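Local coordinates for protein B (Streptococcus agalactiae, PDB 5H6I) that permeabilizes membranes as the secreted CAMP factor, a pore-forming toxin, and also binds the constant region of immunoglobulin G, at residues 47-52 with 73-78; 100-105 with 136-141. All blocks are in the same frame, centred on the assembly; numbering follows the deposited sequence.

Interaction 1: residues 47-52 with 73-78; sequences QDSIQL and TSVEKL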
ATOM      1  N   GLN A  47     -12.654   1.218 -10.586  1.00 61.78           N
ATOM      2  CA  GLN A  47     -12.560   0.799  -9.192  1.00 67.26           C
ATOM      3  C   GLN A  47     -11.109   0.557  -8.795  1.00 70.96           C
ATOM      4  O   GLN A  47     -10.687   0.933  -7.695  1.00 69.58           O
ATOM      5  CB  GLN A  47     -13.399  -0.459  -8.966  1.00 69.03           C
ATOM      6  CG  GLN A  47     -13.171  -1.135  -7.623  1.00 83.30           C
ATOM      7  CD  GLN A  47     -13.922  -2.449  -7.496  1.00 92.66           C
ATOM      8  OE1 GLN A  47     -14.685  -2.830  -8.384  1.00 89.95           O
ATOM      9  NE2 GLN A  47     -13.707  -3.149  -6.387  1.00 91.47           N
ATOM     10  N   ASP A  48     -10.330  -0.067  -9.681  1.00 66.55           N
ATOM     11  CA  ASP A  48      -8.918  -0.292  -9.395  1.00 65.32           C
ATOM     12  C   ASP A  48      -8.136   1.016  -9.408  1.00 62.79           C
ATOM     13  O   ASP A  48      -7.235   1.212  -8.585  1.00 56.31           O
ATOM     14  CB  ASP A  48      -8.328  -1.278 -10.404  1.00 57.87           C
ATOM     15  CG  ASP A  48      -9.086  -2.589 -10.450  1.00 63.05           C
ATOM     16  OD1 ASP A  48      -9.798  -2.902  -9.472  1.00 74.18           O
ATOM     17  OD2 ASP A  48      -8.971  -3.308 -11.465  1.00 69.70           O
ATOM     18  N   SER A  49      -8.466   1.920 -10.334  1.00 59.63           N
ATOM     19  CA  SER A  49      -7.756   3.193 -10.411  1.00 57.77           C
ATOM     20  C   SER A  49      -7.925   3.997  -9.129  1.00 68.28           C
ATOM     21  O   SER A  49      -6.979   4.642  -8.662  1.00 71.02           O
ATOM     22  CB  SER A  49      -8.244   3.996 -11.617  1.00 64.03           C
ATOM     23  OG  SER A  49      -7.438   5.143 -11.825  1.00 73.83           O
ATOM     24  N   ILE A  50      -9.123   3.968  -8.543  1.00 68.88           N
ATOM     25  CA  ILE A  50      -9.342   4.641  -7.267  1.00 72.70           C
ATOM     26  C   ILE A  50      -8.681   3.864  -6.137  1.00 74.88           C
ATOM     27  O   ILE A  50      -8.091   4.450  -5.220  1.00 75.31           O
ATOM     28  CB  ILE A  50     -10.849   4.836  -7.022  1.00 72.93           C
ATOM     29  CG1 ILE A  50     -11.428   5.831  -8.030  1.00 79.39           C
ATOM     30  CG2 ILE A  50     -11.111   5.306  -5.598  1.00 70.66           C
ATOM     31  CD1 ILE A  50     -10.762   7.189  -7.998  1.00 80.38           C
ATOM     32  N   GLN A  51      -8.756   2.532  -6.185  1.00 66.17           N
ATOM     33  CA  GLN A  51      -8.144   1.719  -5.140  1.00 60.50           C
ATOM     34  C   GLN A  51      -6.623   1.798  -5.181  1.00 69.76           C
ATOM     35  O   GLN A  51      -5.973   1.705  -4.134  1.00 68.27           O
ATOM     36  CB  GLN A  51      -8.605   0.268  -5.270  1.00 54.30           C
ATOM     37  CG  GLN A  51      -8.408  -0.566  -4.017  1.00 75.18           C
ATOM     38  CD  GLN A  51      -9.382  -1.723  -3.937  1.00 83.76           C
ATOM     39  OE1 GLN A  51     -10.277  -1.856  -4.772  1.00 77.70           O
ATOM     40  NE2 GLN A  51      -9.213  -2.571  -2.928  1.00 75.60           N
ATOM     41  N   LEU A  52      -6.038   1.974  -6.367  1.00 64.82           N
ATOM     42  CA  LEU A  52      -4.583   1.984  -6.477  1.00 58.49           C
ATOM     43  C   LEU A  52      -3.984   3.349  -6.159  1.00 67.49           C
ATOM     44  O   LEU A  52      -2.839   3.421  -5.699  1.00 74.52           O
ATOM     45  CB  LEU A  52      -4.155   1.537  -7.877  1.00 61.66           C
ATOM     46  CG  LEU A  52      -4.200   0.027  -8.134  1.00 60.53           C
ATOM     47  CD1 LEU A  52      -4.019  -0.268  -9.612  1.00 49.69           C
ATOM     48  CD2 LEU A  52      -3.149  -0.700  -7.306  1.00 53.33           C
ATOM     49  N   THR A  73      -0.138   2.541 -14.134  1.00 63.50           N
ATOM     50  CA  THR A  73       0.107   2.669 -15.567  1.00 62.28           C
ATOM     51  C   THR A  73      -0.593   1.559 -16.342  1.00 63.01           C
ATOM     52  O   THR A  73      -1.127   1.793 -17.433  1.00 62.84           O
ATOM     53  CB  THR A  73       1.611   2.655 -15.844  1.00 66.21           C
ATOM     54  OG1 THR A  73       2.227   3.782 -15.207  1.00 80.78           O
ATOM     55  CG2 THR A  73       1.887   2.718 -17.341  1.00 57.66           C
ATOM     56  N   SER A  74      -0.610   0.343 -15.788  1.00 54.07           N
ATOM     57  CA  SER A  74      -1.303  -0.758 -16.447  1.00 56.15           C
ATOM     58  C   SER A  74      -2.801  -0.503 -16.535  1.00 52.43           C
ATOM     59  O   SER A  74      -3.441  -0.909 -17.511  1.00 55.07           O
ATOM     60  CB  SER A  74      -1.028  -2.070 -15.710  1.00 55.94           C
ATOM     61  OG  SER A  74      -1.810  -2.171 -14.533  1.00 57.72           O
ATOM     62  N   VAL A  75      -3.375   0.168 -15.534  1.00 50.20           N
ATOM     63  CA  VAL A  75      -4.799   0.485 -15.569  1.00 53.35           C
ATOM     64  C   VAL A  75      -5.108   1.418 -16.733  1.00 55.73           C
ATOM     65  O   VAL A  75      -6.133   1.276 -17.410  1.00 55.20           O
ATOM     66  CB  VAL A  75      -5.244   1.092 -14.224  1.00 57.33           C
ATOM     67  CG1 VAL A  75      -6.656   1.650 -14.325  1.00 48.10           C
ATOM     68  CG2 VAL A  75      -5.160   0.052 -13.119  1.00 52.38           C
ATOM     69  N   GLU A  76      -4.217   2.377 -16.993  1.00 52.93           N
ATOM     70  CA  GLU A  76      -4.458   3.353 -18.049  1.00 55.67           C
ATOM     71  C   GLU A  76      -4.249   2.767 -19.439  1.00 57.30           C
ATOM     72  O   GLU A  76      -4.964   3.142 -20.375  1.00 60.07           O
ATOM     73  CB  GLU A  76      -3.556   4.571 -17.849  1.00 53.48           C
ATOM     74  CG  GLU A  76      -4.273   5.902 -17.999  1.00 64.15           C
ATOM     75  CD  GLU A  76      -5.568   5.958 -17.211  1.00 80.48           C
ATOM     76  OE1 GLU A  76      -6.606   6.328 -17.798  1.00 81.80           O
ATOM     77  OE2 GLU A  76      -5.548   5.635 -16.003  1.00 70.71           O
ATOM     78  N   LYS A  77      -3.287   1.855 -19.600  1.00 41.62           N
ATOM     79  CA  LYS A  77      -3.061   1.262 -20.914  1.00 55.84           C
ATOM     80  C   LYS A  77      -4.145   0.250 -21.264  1.00 57.46           C
ATOM     81  O   LYS A  77      -4.418   0.023 -22.449  1.00 64.01           O
ATOM     82  CB  LYS A  77      -1.673   0.620 -20.971  1.00 54.00           C
ATOM     83  CG  LYS A  77      -1.670  -0.897 -20.957  1.00 61.78           C
ATOM     84  CD  LYS A  77      -0.273  -1.453 -21.178  1.00 61.97           C
ATOM     85  CE  LYS A  77       0.211  -1.209 -22.596  1.00 58.15           C
ATOM     86  NZ  LYS A  77       1.571  -1.775 -22.815  1.00 66.51           N
ATOM     87  N   LEU A  78      -4.777  -0.360 -20.259  1.00 59.22           N
ATOM     88  CA  LEU A  78      -5.912  -1.235 -20.531  1.00 58.14           C
ATOM     89  C   LEU A  78      -7.152  -0.424 -20.883  1.00 56.79           C
ATOM     90  O   LEU A  78      -7.926  -0.813 -21.767  1.00 55.34           O
ATOM     91  CB  LEU A  78      -6.183  -2.140 -19.327  1.00 54.40           C
ATOM     92  CG  LEU A  78      -5.122  -3.189 -18.988  1.00 53.20           C
ATOM     93  CD1 LEU A  78      -5.248  -3.636 -17.540  1.00 46.32           C
ATOM     94  CD2 LEU A  78      -5.211  -4.382 -19.924  1.00 51.82           C
TER
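Asp48, whose CB lies 4.4 Å from Val75 CG2, sends its OD1 back along its own helix into a salt bridge with Lys44 NZ one turn earlier. Asp48 meets helix 65-84 with its methylene, while its buried carboxylate has its charge matched by a lysine that also hydrogen-bonds Thr103 on helix 93-115. No hydrogen bond joins 47-52 to 73-78, and the contact rests on Val75, which directs its two methyls at different partners. CG1, anti to the backbone N (chi1 170°), goes to Ser49 CB at 3.9 Å. CG2, anti to the carbonyl carbon, reaches Leu52 CD1 at 3.7 Å, where the two side chains cross at a slant. Beta-branching suits valine to this task, since both methyls sit close to the main chain and spread along the facing helix. Ser49 suits its place by being small: its CA comes within 6.5 Å of Val75 CA, and its beta carbon supplies the apolar surface. Leu52, one turn from Asp48, brings a longer branch and also packs on Ala71 and Ile72 of the helix opposite. Val75 thus fits against Asp48, Ser49 and Leu52, residues spaced i, i+1 and i+4 on one helical face. The local axes approach to 9.9 Å, with a crossing angle of -160° between nearly antiparallel helices. Helices 35-58 and 65-84, joined by a short connection, form the antiparallel helical hairpin typical of up-and-down helical bundles, here the opening pair of the N-terminal helical domain.

Interaction 2: residues 100-105 with 136-141; sequences EALTDV and IRILDP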
ATOM      1  N   GLU A 100      -8.613  -8.857 -14.334  1.00 58.33           N
ATOM      2  CA  GLU A 100      -8.794  -9.677 -13.140  1.00 63.56           C
ATOM      3  C   GLU A 100      -7.507  -9.772 -12.331  1.00 59.71           C
ATOM      4  O   GLU A 100      -7.540  -9.740 -11.096  1.00 64.82           O
ATOM      5  CB  GLU A 100      -9.282 -11.072 -13.528  1.00 61.75           C
ATOM      6  CG  GLU A 100     -10.689 -11.107 -14.091  1.00 77.56           C
ATOM      7  CD  GLU A 100     -10.982 -12.392 -14.838  1.00 91.77           C
ATOM      8  OE1 GLU A 100     -10.021 -13.110 -15.189  1.00 81.99           O
ATOM      9  OE2 GLU A 100     -12.173 -12.686 -15.075  1.00101.95           O
ATOM     10  N   ALA A 101      -6.362  -9.889 -13.009  1.00 58.71           N
ATOM     11  CA  ALA A 101      -5.087  -9.982 -12.310  1.00 55.01           C
ATOM     12  C   ALA A 101      -4.745  -8.704 -11.554  1.00 60.61           C
ATOM     13  O   ALA A 101      -3.907  -8.742 -10.647  1.00 57.47           O
ATOM     14  CB  ALA A 101      -3.967 -10.324 -13.294  1.00 53.11           C
ATOM     15  N   LEU A 102      -5.370  -7.578 -11.907  1.00 52.79           N
ATOM     16  CA  LEU A 102      -5.162  -6.353 -11.142  1.00 56.39           C
ATOM     17  C   LEU A 102      -5.805  -6.442  -9.765  1.00 53.88           C
ATOM     18  O   LEU A 102      -5.307  -5.833  -8.811  1.00 53.72           O
ATOM     19  CB  LEU A 102      -5.710  -5.153 -11.911  1.00 53.32           C
ATOM     20  CG  LEU A 102      -4.790  -4.596 -12.998  1.00 55.76           C
ATOM     21  CD1 LEU A 102      -5.509  -3.539 -13.818  1.00 54.39           C
ATOM     22  CD2 LEU A 102      -3.519  -4.032 -12.383  1.00 51.42           C
ATOM     23  N   THR A 103      -6.906  -7.185  -9.641  1.00 58.53           N
ATOM     24  CA  THR A 103      -7.486  -7.427  -8.324  1.00 57.90           C
ATOM     25  C   THR A 103      -6.555  -8.277  -7.469  1.00 54.18           C
ATOM     26  O   THR A 103      -6.435  -8.055  -6.258  1.00 57.74           O
ATOM     27  CB  THR A 103      -8.855  -8.095  -8.465  1.00 53.70           C
ATOM     28  OG1 THR A 103      -9.733  -7.238  -9.207  1.00 65.36           O
ATOM     29  CG2 THR A 103      -9.466  -8.369  -7.098  1.00 62.04           C
ATOM     30  N   ASP A 104      -5.877  -9.250  -8.085  1.00 55.40           N
ATOM     31  CA  ASP A 104      -4.880 -10.028  -7.360  1.00 55.07           C
ATOM     32  C   ASP A 104      -3.676  -9.176  -6.981  1.00 56.14           C
ATOM     33  O   ASP A 104      -3.047  -9.419  -5.944  1.00 50.72           O
ATOM     34  CB  ASP A 104      -4.443 -11.231  -8.194  1.00 45.07           C
ATOM     35  CG  ASP A 104      -5.570 -12.219  -8.425  1.00 61.83           C
ATOM     36  OD1 ASP A 104      -5.987 -12.885  -7.455  1.00 68.28           O
ATOM     37  OD2 ASP A 104      -6.041 -12.329  -9.578  1.00 63.31           O
ATOM     38  N   VAL A 105      -3.339  -8.181  -7.806  1.00 48.59           N
ATOM     39  CA  VAL A 105      -2.283  -7.240  -7.444  1.00 55.05           C
ATOM     40  C   VAL A 105      -2.685  -6.451  -6.205  1.00 52.62           C
ATOM     41  O   VAL A 105      -1.928  -6.356  -5.232  1.00 50.89           O
ATOM     42  CB  VAL A 105      -1.965  -6.305  -8.626  1.00 49.25           C
ATOM     43  CG1 VAL A 105      -1.196  -5.083  -8.146  1.00 38.48           C
ATOM     44  CG2 VAL A 105      -1.182  -7.043  -9.696  1.00 44.61           C
ATOM     45  N   ILE A 136       4.199  -7.001 -14.679  1.00 53.09           N
ATOM     46  CA  ILE A 136       4.916  -7.077 -15.949  1.00 52.36           C
ATOM     47  C   ILE A 136       4.139  -7.924 -16.949  1.00 52.13           C
ATOM     48  O   ILE A 136       4.021  -7.567 -18.127  1.00 60.63           O
ATOM     49  CB  ILE A 136       6.340  -7.621 -15.725  1.00 49.94           C
ATOM     50  CG1 ILE A 136       7.236  -6.535 -15.126  1.00 54.98           C
ATOM     51  CG2 ILE A 136       6.934  -8.136 -17.028  1.00 50.92           C
ATOM     52  CD1 ILE A 136       8.619  -7.020 -14.755  1.00 59.28           C
ATOM     53  N   ARG A 137       3.582  -9.048 -16.493  1.00 57.56           N
ATOM     54  CA  ARG A 137       2.773  -9.882 -17.377  1.00 60.78           C
ATOM     55  C   ARG A 137       1.494  -9.167 -17.794  1.00 54.06           C
ATOM     56  O   ARG A 137       1.045  -9.304 -18.939  1.00 50.29           O
ATOM     57  CB  ARG A 137       2.448 -11.211 -16.695  1.00 58.06           C
ATOM     58  CG  ARG A 137       3.670 -11.991 -16.241  1.00 66.35           C
ATOM     59  CD  ARG A 137       4.122 -12.982 -17.299  1.00 72.36           C
ATOM     60  NE  ARG A 137       3.788 -14.355 -16.932  1.00 77.93           N
ATOM     61  CZ  ARG A 137       4.633 -15.200 -16.350  1.00 76.96           C
ATOM     62  NH1 ARG A 137       5.870 -14.813 -16.067  1.00 79.69           N
ATOM     63  NH2 ARG A 137       4.243 -16.431 -16.051  1.00 67.37           N
ATOM     64  N   ILE A 138       0.892  -8.401 -16.880  1.00 53.85           N
ATOM     65  CA  ILE A 138      -0.303  -7.632 -17.218  1.00 56.52           C
ATOM     66  C   ILE A 138       0.012  -6.616 -18.308  1.00 61.08           C
ATOM     67  O   ILE A 138      -0.802  -6.373 -19.208  1.00 48.37           O
ATOM     68  CB  ILE A 138      -0.873  -6.951 -15.959  1.00 54.74           C
ATOM     69  CG1 ILE A 138      -1.211  -7.991 -14.889  1.00 56.09           C
ATOM     70  CG2 ILE A 138      -2.105  -6.127 -16.304  1.00 49.64           C
ATOM     71  CD1 ILE A 138      -1.795  -7.393 -13.626  1.00 49.79           C
ATOM     72  N   LEU A 139       1.202  -6.014 -18.251  1.00 58.76           N
ATOM     73  CA  LEU A 139       1.600  -5.030 -19.251  1.00 58.18           C
ATOM     74  C   LEU A 139       2.094  -5.683 -20.536  1.00 58.85           C
ATOM     75  O   LEU A 139       1.980  -5.084 -21.611  1.00 64.66           O
ATOM     76  CB  LEU A 139       2.691  -4.120 -18.687  1.00 58.15           C
ATOM     77  CG  LEU A 139       2.289  -3.136 -17.589  1.00 55.67           C
ATOM     78  CD1 LEU A 139       3.489  -2.796 -16.724  1.00 47.71           C
ATOM     79  CD2 LEU A 139       1.698  -1.878 -18.196  1.00 54.46           C
ATOM     80  N   ASP A 140       2.637  -6.888 -20.446  1.00 60.71           N
ATOM     81  CA  ASP A 140       3.253  -7.559 -21.585  1.00 57.09           C
ATOM     82  C   ASP A 140       2.217  -7.903 -22.647  1.00 64.96           C
ATOM     83  O   ASP A 140       1.324  -8.718 -22.380  1.00 65.87           O
ATOM     84  CB  ASP A 140       3.967  -8.825 -21.111  1.00 61.21           C
ATOM     85  CG  ASP A 140       4.895  -9.403 -22.161  1.00 59.59           C
ATOM     86  OD1 ASP A 140       5.032  -8.794 -23.243  1.00 58.37           O
ATOM     87  OD2 ASP A 140       5.491 -10.470 -21.902  1.00 66.22           O
ATOM     88  N   PRO A 141       2.289  -7.321 -23.847  1.00 68.31           N
ATOM     89  CA  PRO A 141       1.327  -7.698 -24.895  1.00 67.76           C
ATOM     90  C   PRO A 141       1.487  -9.133 -25.360  1.00 63.51           C
ATOM     91  O   PRO A 141       0.520  -9.730 -25.850  1.00 53.68           O
ATOM     92  CB  PRO A 141       1.628  -6.701 -26.026  1.00 65.11           C
ATOM     93  CG  PRO A 141       2.435  -5.604 -25.387  1.00 75.00           C
ATOM     94  CD  PRO A 141       3.208  -6.263 -24.294  1.00 63.63           C
TER
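Ile138 pushes its terminal methyl against Ala101, CD1 lying 3.7 Å from Ala101 CB and close over the Ala101 carbonyl carbon as well. The isoleucine is the single residue of 136-141 that makes this contact, and it does so with an extended arm: CG1 stands anti to the carbonyl carbon (chi1 -58°) and chi2 is close to 180°, which carries CD1 outward to the face of helix 93-115. There the methyl meets three side chains at once. Beyond Ala101 it touches Leu102 CD2 at 4.0 Å and Val105 CG2 at the same 4.0 Å, both of these side chains slanting across the isoleucine. Residue sizes match the distances: alanine, with only a methyl, lets Ile138 come down almost to the backbone, whereas the branched ends of leucine and valine add apolar surface beside it. All four residues are buried, and no hydrogen bond passes between the segments. Polar ties lie at the end of helix 121-139, where Arg98, from the earlier part of helix 93-115, donates NH1 to Ile138 O just before the chain leaves helical geometry at Asp140. Around the contact, Ala101 also packs on Ile148 and Val152 of helix 145-163, Val105 on Ile131, Leu134 and Val135 farther back along helix 121-139, and Leu102 on both helix 65-84 and helix 35-58, so this part of helix 93-115 touches four other helices, while Glu100 stays exposed.

Interactions 1 and 2 are both buried apolar contacts without cross-segment hydrogen bonds, and their centres are about 10 Å apart within the same helical domain. Each joins a different pair of helices, 35-58 with 65-84 and then 93-115 with 121-139, and the two follow one another in series along the chain. They meet through Leu102, whose CD1 is 3.7 Å from Val75 CG2, and through Leu139, which packs on Ser74. In chemistry they differ modestly: interaction 1 includes a serine and the methylene of an aspartate whose charge is paired within its own helix, and Ser49 remains partly exposed, whereas interaction 2 is built wholly from aliphatic side chains, every one of them buried.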